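Local coordinates for protein Sso-CP2 metallo-carboxypetidase (Sulfolobus solfataricus, PDB 4MMO) that is a zinc-binding hydrolase of the M20 peptidase family that probably acts as a metallo-carboxypeptidase on peptide substrates, at residues N94-A99 / N412-I417; F287-T292 / H302-K307; I399-Y404 / D418-A423. All blocks are in the same frame, centred on the assembly; numbering follows the deposited sequence.

Contact 1: residues N94-A99 / N412-I417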
# COMPACT_ATOMS: atom_id res chain seq x y z
N ASN A 94 -10.06 26.33 27.87
CA ASN A 94 -9.93 25.41 28.99
C ASN A 94 -8.53 25.47 29.59
O ASN A 94 -7.96 24.45 29.97
CB ASN A 94 -10.24 23.98 28.55
CG ASN A 94 -11.45 23.90 27.63
OD1 ASN A 94 -11.38 23.33 26.54
ND2 ASN A 94 -12.56 24.47 28.07
N ASP A 95 -7.98 26.68 29.68
CA ASP A 95 -6.64 26.89 30.23
C ASP A 95 -5.59 26.07 29.49
O ASP A 95 -4.58 25.66 30.08
CB ASP A 95 -6.62 26.58 31.73
CG ASP A 95 -7.46 27.55 32.54
OD1 ASP A 95 -6.99 28.69 32.78
OD2 ASP A 95 -8.58 27.18 32.94
N ARG A 96 -5.84 25.83 28.21
CA ARG A 96 -4.92 25.10 27.36
C ARG A 96 -4.69 25.87 26.07
O ARG A 96 -5.55 26.64 25.65
CB ARG A 96 -5.48 23.72 27.03
CG ARG A 96 -5.58 22.79 28.22
CD ARG A 96 -6.15 21.44 27.83
NE ARG A 96 -6.35 20.58 28.99
CZ ARG A 96 -6.47 19.26 28.94
NH1 ARG A 96 -6.39 18.62 27.78
NH2 ARG A 96 -6.66 18.57 30.06
N ILE A 97 -3.53 25.66 25.45
CA ILE A 97 -3.22 26.25 24.16
C ILE A 97 -3.30 25.16 23.10
O ILE A 97 -2.66 24.12 23.25
CB ILE A 97 -1.81 26.85 24.13
CG1 ILE A 97 -1.64 27.85 25.27
CG2 ILE A 97 -1.55 27.53 22.79
CD1 ILE A 97 -0.20 28.29 25.47
N TYR A 98 -4.07 25.40 22.05
CA TYR A 98 -4.27 24.40 21.00
C TYR A 98 -3.53 24.77 19.72
O TYR A 98 -3.94 25.68 18.99
CB TYR A 98 -5.76 24.22 20.71
CG TYR A 98 -6.49 23.48 21.80
CD1 TYR A 98 -6.99 24.15 22.91
CD2 TYR A 98 -6.66 22.10 21.74
CE1 TYR A 98 -7.65 23.47 23.92
CE2 TYR A 98 -7.31 21.41 22.74
CZ TYR A 98 -7.81 22.10 23.82
OH TYR A 98 -8.47 21.41 24.82
N ALA A 99 -2.44 24.07 19.46
CA ALA A 99 -1.67 24.28 18.24
C ALA A 99 -0.73 23.11 17.98
O ALA A 99 -0.25 22.46 18.91
CB ALA A 99 -0.87 25.57 18.35
N ASN A 412 -5.30 18.25 17.06
CA ASN A 412 -5.67 18.95 18.29
C ASN A 412 -4.59 18.82 19.35
O ASN A 412 -4.88 18.56 20.52
CB ASN A 412 -7.02 18.44 18.82
CG ASN A 412 -8.13 18.55 17.79
OD1 ASN A 412 -8.34 19.62 17.20
ND2 ASN A 412 -8.83 17.45 17.55
N GLU A 413 -3.34 19.00 18.94
CA GLU A 413 -2.24 19.04 19.88
C GLU A 413 -2.40 20.24 20.80
O GLU A 413 -2.79 21.33 20.36
CB GLU A 413 -0.90 19.14 19.15
CG GLU A 413 0.29 19.30 20.08
CD GLU A 413 1.60 19.40 19.33
OE1 GLU A 413 1.61 19.11 18.11
OE2 GLU A 413 2.62 19.79 19.94
N ASN A 414 -2.10 20.05 22.08
CA ASN A 414 -2.25 21.12 23.06
C ASN A 414 -1.39 20.92 24.31
O ASN A 414 -0.97 19.80 24.60
CB ASN A 414 -3.71 21.24 23.49
CG ASN A 414 -4.15 20.07 24.34
OD1 ASN A 414 -4.02 20.10 25.56
ND2 ASN A 414 -4.66 19.02 23.70
N ILE A 415 -1.14 22.01 25.04
CA ILE A 415 -0.50 21.93 26.35
C ILE A 415 -1.28 22.77 27.37
O ILE A 415 -1.82 23.82 27.05
CB ILE A 415 0.98 22.40 26.31
CG1 ILE A 415 1.10 23.85 25.85
CG2 ILE A 415 1.79 21.50 25.40
CD1 ILE A 415 2.32 24.55 26.38
N LYS A 416 -1.33 22.28 28.61
CA LYS A 416 -1.92 23.06 29.69
C LYS A 416 -1.03 24.27 29.95
O LYS A 416 0.19 24.14 30.04
CB LYS A 416 -2.04 22.22 30.96
CG LYS A 416 -3.05 21.09 30.86
CD LYS A 416 -3.07 20.25 32.13
CE LYS A 416 -3.83 18.95 31.92
NZ LYS A 416 -3.81 18.08 33.13
N ILE A 417 -1.65 25.44 30.05
CA ILE A 417 -0.91 26.67 30.31
C ILE A 417 -0.12 26.54 31.62
O ILE A 417 1.00 27.05 31.72
CB ILE A 417 -1.86 27.89 30.34
CG1 ILE A 417 -2.38 28.16 28.92
CG2 ILE A 417 -1.15 29.12 30.90
CD1 ILE A 417 -3.31 29.35 28.79

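Contact 2: residues F287-T292 / H302-K307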
# COMPACT_ATOMS: atom_id res chain seq x y z
N PHE A 287 3.52 -0.79 2.22
CA PHE A 287 3.68 -1.67 1.08
C PHE A 287 2.61 -1.31 0.07
O PHE A 287 1.41 -1.37 0.37
CB PHE A 287 3.56 -3.13 1.52
CG PHE A 287 3.82 -4.12 0.42
CD1 PHE A 287 5.05 -4.74 0.29
CD2 PHE A 287 2.82 -4.44 -0.49
CE1 PHE A 287 5.28 -5.66 -0.72
CE2 PHE A 287 3.05 -5.35 -1.50
CZ PHE A 287 4.28 -5.96 -1.62
N GLU A 288 3.05 -0.92 -1.12
CA GLU A 288 2.15 -0.54 -2.20
C GLU A 288 2.48 -1.34 -3.44
O GLU A 288 3.65 -1.49 -3.80
CB GLU A 288 2.29 0.95 -2.51
CG GLU A 288 1.45 1.45 -3.69
CD GLU A 288 -0.04 1.45 -3.39
OE1 GLU A 288 -0.41 1.75 -2.24
OE2 GLU A 288 -0.83 1.15 -4.31
N CYS A 289 1.45 -1.84 -4.10
CA CYS A 289 1.62 -2.52 -5.37
C CYS A 289 0.30 -2.70 -6.10
O CYS A 289 -0.72 -2.98 -5.48
CB CYS A 289 2.27 -3.88 -5.17
SG CYS A 289 2.53 -4.73 -6.73
N GLY A 290 0.34 -2.54 -7.41
CA GLY A 290 -0.81 -2.80 -8.25
C GLY A 290 -2.01 -1.94 -7.92
O GLY A 290 -1.89 -0.86 -7.34
N TYR A 291 -3.19 -2.45 -8.28
CA TYR A 291 -4.42 -1.68 -8.19
C TYR A 291 -5.04 -1.67 -6.80
O TYR A 291 -5.24 -2.72 -6.19
CB TYR A 291 -5.44 -2.22 -9.19
CG TYR A 291 -6.81 -1.60 -9.05
CD1 TYR A 291 -7.06 -0.31 -9.51
CD2 TYR A 291 -7.85 -2.30 -8.45
CE1 TYR A 291 -8.31 0.26 -9.39
CE2 TYR A 291 -9.10 -1.73 -8.32
CZ TYR A 291 -9.33 -0.46 -8.79
OH TYR A 291 -10.58 0.11 -8.66
N THR A 292 -5.34 -0.47 -6.33
CA THR A 292 -6.09 -0.27 -5.09
C THR A 292 -7.36 0.50 -5.41
O THR A 292 -7.42 1.25 -6.38
CB THR A 292 -5.26 0.52 -4.06
N HIS A 302 3.71 -3.79 -12.61
CA HIS A 302 5.11 -3.83 -13.02
C HIS A 302 6.02 -3.31 -11.91
O HIS A 302 7.23 -3.51 -11.94
CB HIS A 302 5.32 -3.02 -14.31
CG HIS A 302 5.16 -1.54 -14.14
ND1 HIS A 302 6.19 -0.72 -13.76
CD2 HIS A 302 4.08 -0.74 -14.30
CE1 HIS A 302 5.76 0.53 -13.69
NE2 HIS A 302 4.48 0.55 -14.01
N ARG A 303 5.41 -2.68 -10.90
CA ARG A 303 6.16 -2.03 -9.84
C ARG A 303 5.59 -2.37 -8.46
O ARG A 303 4.37 -2.46 -8.28
CB ARG A 303 6.13 -0.52 -10.06
CG ARG A 303 7.19 0.27 -9.32
CD ARG A 303 7.22 1.71 -9.81
NE ARG A 303 8.04 2.57 -8.96
CZ ARG A 303 9.33 2.83 -9.16
NH1 ARG A 303 9.99 2.31 -10.18
NH2 ARG A 303 9.97 3.63 -8.32
N ALA A 304 6.48 -2.54 -7.49
CA ALA A 304 6.11 -2.75 -6.10
C ALA A 304 7.17 -2.12 -5.21
O ALA A 304 8.37 -2.26 -5.48
CB ALA A 304 5.99 -4.23 -5.79
N PHE A 305 6.75 -1.43 -4.15
CA PHE A 305 7.71 -0.91 -3.18
C PHE A 305 7.22 -1.03 -1.75
O PHE A 305 6.02 -1.09 -1.48
CB PHE A 305 8.09 0.54 -3.51
CG PHE A 305 6.93 1.50 -3.48
CD1 PHE A 305 6.13 1.68 -4.59
CD2 PHE A 305 6.66 2.24 -2.34
CE1 PHE A 305 5.07 2.56 -4.57
CE2 PHE A 305 5.60 3.13 -2.31
CZ PHE A 305 4.81 3.29 -3.43
N ALA A 306 8.18 -1.08 -0.83
CA ALA A 306 7.91 -1.19 0.59
C ALA A 306 8.84 -0.26 1.36
O ALA A 306 9.95 0.02 0.91
CB ALA A 306 8.09 -2.62 1.05
N LYS A 307 8.38 0.21 2.52
CA LYS A 307 9.16 1.08 3.38
C LYS A 307 9.34 0.44 4.75
O LYS A 307 8.36 0.05 5.39
CB LYS A 307 8.49 2.45 3.52
CG LYS A 307 8.61 3.32 2.28
CD LYS A 307 7.93 4.66 2.47
CE LYS A 307 7.80 5.41 1.15
NZ LYS A 307 8.52 6.71 1.17
O HOH W 1 2.38 -0.65 -8.51

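Contact 3: residues I399-Y404 / D418-A423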
# COMPACT_ATOMS: atom_id res chain seq x y z
N ILE A 399 12.61 17.94 31.03
CA ILE A 399 11.90 19.22 30.93
C ILE A 399 10.92 19.13 29.78
O ILE A 399 11.30 18.80 28.66
CB ILE A 399 12.81 20.45 30.77
CG1 ILE A 399 13.87 20.49 31.87
CG2 ILE A 399 11.97 21.72 30.79
CD1 ILE A 399 14.96 21.53 31.65
N GLY A 400 9.65 19.42 30.06
CA GLY A 400 8.62 19.35 29.04
C GLY A 400 7.40 20.18 29.37
O GLY A 400 6.84 20.09 30.47
N ALA A 401 6.98 21.00 28.41
CA ALA A 401 5.79 21.82 28.56
C ALA A 401 4.54 20.97 28.37
O ALA A 401 3.45 21.34 28.81
CB ALA A 401 5.81 22.95 27.56
N GLY A 402 4.70 19.82 27.72
CA GLY A 402 3.58 18.97 27.38
C GLY A 402 3.35 17.82 28.34
O GLY A 402 3.97 17.76 29.41
N GLY A 403 2.47 16.91 27.95
CA GLY A 403 2.12 15.77 28.77
C GLY A 403 1.49 14.66 27.96
O GLY A 403 1.61 14.63 26.73
N TYR A 404 0.83 13.74 28.65
CA TYR A 404 0.18 12.59 28.02
C TYR A 404 -1.07 13.03 27.26
O TYR A 404 -1.46 12.42 26.27
CB TYR A 404 -0.19 11.57 29.09
CG TYR A 404 -0.65 10.23 28.56
CD1 TYR A 404 0.21 9.42 27.82
CD2 TYR A 404 -1.93 9.76 28.81
CE1 TYR A 404 -0.20 8.19 27.34
CE2 TYR A 404 -2.35 8.53 28.33
CZ TYR A 404 -1.48 7.75 27.60
OH TYR A 404 -1.89 6.53 27.12
N ASP A 418 -0.69 25.86 32.60
CA ASP A 418 -0.03 25.66 33.89
C ASP A 418 1.21 24.78 33.74
O ASP A 418 2.20 24.95 34.47
CB ASP A 418 -0.99 25.05 34.91
CG ASP A 418 -2.10 26.01 35.33
OD1 ASP A 418 -1.96 27.23 35.10
OD2 ASP A 418 -3.10 25.53 35.90
N ASP A 419 1.17 23.84 32.80
CA ASP A 419 2.33 22.98 32.55
C ASP A 419 3.44 23.76 31.87
O ASP A 419 4.62 23.44 32.03
CB ASP A 419 1.93 21.76 31.71
CG ASP A 419 1.07 20.78 32.48
OD1 ASP A 419 0.97 20.92 33.72
OD2 ASP A 419 0.51 19.86 31.85
N TYR A 420 3.07 24.79 31.11
CA TYR A 420 4.06 25.64 30.46
C TYR A 420 4.83 26.42 31.51
O TYR A 420 6.05 26.57 31.42
CB TYR A 420 3.38 26.60 29.48
CG TYR A 420 4.31 27.64 28.90
CD1 TYR A 420 5.47 27.28 28.23
CD2 TYR A 420 4.02 29.00 29.01
CE1 TYR A 420 6.32 28.23 27.70
CE2 TYR A 420 4.86 29.96 28.48
CZ TYR A 420 6.01 29.57 27.82
OH TYR A 420 6.85 30.52 27.29
N TYR A 421 4.11 26.92 32.51
CA TYR A 421 4.73 27.69 33.58
C TYR A 421 5.58 26.81 34.49
O TYR A 421 6.63 27.24 34.97
CB TYR A 421 3.67 28.43 34.40
CG TYR A 421 3.05 29.58 33.65
CD1 TYR A 421 3.83 30.63 33.17
CD2 TYR A 421 1.68 29.63 33.41
CE1 TYR A 421 3.27 31.68 32.48
CE2 TYR A 421 1.11 30.69 32.72
CZ TYR A 421 1.91 31.71 32.26
OH TYR A 421 1.35 32.76 31.57
N LYS A 422 5.15 25.57 34.72
CA LYS A 422 5.95 24.65 35.52
C LYS A 422 7.24 24.28 34.78
O LYS A 422 8.26 24.02 35.40
CB LYS A 422 5.18 23.37 35.86
CG LYS A 422 4.14 23.52 36.95
CD LYS A 422 3.79 22.16 37.54
CE LYS A 422 2.49 22.19 38.32
NZ LYS A 422 1.90 20.82 38.42
N ALA A 423 7.17 24.26 33.45
CA ALA A 423 8.33 23.89 32.65
C ALA A 423 9.41 24.96 32.75
O ALA A 423 10.59 24.64 32.91
CB ALA A 423 7.92 23.66 31.19
O HOH W 2 5.14 20.80 32.98

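Contact 1: residues N94-A99 / N412-I417
Arg-96, Ile-97 and Tyr-98 form the middle strand of a small three-stranded antiparallel sheet, and Lys-416, Ile-415 and Asn-414 pair with them as one of its outer strands. The strand axes run at 167°, and the ladder rests on Ile-97 with Ile-415: Ile-97 N donates to Ile-415 O at 3.0 Å, and Ile-415 N returns a bond to Ile-97 O at 3.2 Å. Asp-95 O extends the pairing by accepting Ile-417 N at 2.9 Å, where strand 414-416 gives way to the helix starting at Ile-417. On the face carrying Tyr-98, Asn-414 CB sits over the ring, 3.8 Å from its centroid and 24° off the normal, a CH-pi contact. Asn-414 CG lies between its backbone N and carbonyl carbon (chi1 71°), which brings OD1 to 3.4 Å from Arg-96 CD and lets ND2 donate to Asn-412 O at 3.2 Å. An alanine in this place is likely to leave Asn-412 O without this donor and open a gap beside Arg-96 CD. The extended chains of Arg-96 and Lys-416 lie side by side, with Arg-96 NH2 3.4 Å from Lys-416 CE, although their like charges come close. On the face bearing Ile-97, its CG1 meets Ile-417 CG1, at the start of the helix, at 3.7 Å, and Ile-97 also packs on helix 3-12. Glu-413 ties this sheet to the zinc site: OE1 forms a salt bridge with Arg-100, while OE2 accepts the backbone N of Ser-103 and of the zinc ligand Asp-104.

Contact 2: residues F287-T292 / H302-K307
Phe-305 holds CG between its backbone N and carbonyl carbon (chi1 61°), which places its ring over CB and CG of Glu-288; Glu-288 in turn sets CG anti to its own N, and the bend at chi2 (70°) turns its carboxylate end away from the partner strand. The two side chains run alongside each other in the same direction, and Glu-288 CB lies over the ring face, 4.0 Å from the centroid, as a CH-pi contact. The backbones of this same pair carry the direct hydrogen bonds: Glu-288 N gives to Phe-305 O at 3.0 Å, and Phe-305 N gives to Glu-288 O at 3.1 Å. This is the antiparallel ladder of the beta hairpin made by strands 283-290 and 299-312, within the family's dimerisation region. Farther along it, Gly-290 N does not reach Arg-303 O directly; a water takes over, accepting from Gly-290 N at 3.0 Å and donating to Arg-303 O at 2.7 Å. The other face is apolar. Cys-289 SG lies 3.6 Å from Ala-304 CB and is also bonded covalently to Cys-208 in helix 207-218, a disulfide that staples the hairpin to the helix covering this face. Nearby, Phe-287 CD1 touches Ala-306 CB at 3.8 Å, and the Phe-287 ring packs on Leu-211 and Ile-215 of that helix. Residues 287-290 pair antiparallel with a strand of the second subunit, so the sheet runs on across the interface, where Phe-287 meets Phe-287 of the second subunit with ring planes about 55° apart.

Contact 3: residues I399-Y404 / D418-A423
Ala-401 and Ala-423 supply the apolar part of this contact between the loop after strand 395-396 and the first turns of helix 417-433. Ala-423 CB points into the loop, 3.9 Å from Ala-401 CA, and the two methyl groups stand 4.3 Å apart (Ala-401 CB to Ala-423 CB). Tyr-420 approaches differently: its CB points away from the loop, and Ala-401 CB comes to the edge of its ring near the ring plane, 4.4 Å from CD1. The rest of that ring packs on helices 102-121 and 3-12, and its hydroxyl bonds to Glu-4 O.

Backbone oxygens make up the second kind of meeting. Ala-401 O comes within 3.3 Å of Asp-419 CB, while the Asp-419 carboxylate is engaged through OD2 by Tyr-405 OH. At the far end of the contact, Ile-399 CG2 lies 3.9 Å from Ala-423 O.

Polar bonding between the segments passes through a water. It donates to Gly-400 O at 3.1 Å and to Asp-419 O at 2.9 Å, two acceptors that cannot bond each other. Asp-419 O is thus gripped twice, since Ala-423 N also donates to it at 3.0 Å within the helix. On the loop side, Ala-401 N is bound to Thr-108 OG1 of helix 102-121.

With no direct hydrogen bond between loop and helix, the fit rests on small side chains in van der Waals contact, and on a single water that satisfies two carbonyl oxygens at once and so holds the loop to the helix.

Contacts 1 and 3 are neighbours, their centres 11 Å apart, and share one continuous piece of chain, since strand 414-416 runs into helix 417-433. Ile-415 of contact 1 packs against Ala-401, Gly-402 and Tyr-420 of contact 3, and Tyr-405 OH bonds to both Lys-416 N and Asp-419 OD2. Contact 1 reaches the zinc ligand Asp-104 through Glu-413; contact 3 lies near the site, Gly-400 about 8 Å from the side chain of the ligand Glu-163. Contact 2 stands apart, its centre 39 Å from contact 1 and 42 Å from contact 3, in the dimerisation sheet. In sequence it falls between 94-99 and 399-404, so the chain leaves the zinc-binding part, builds the subunit interface and returns.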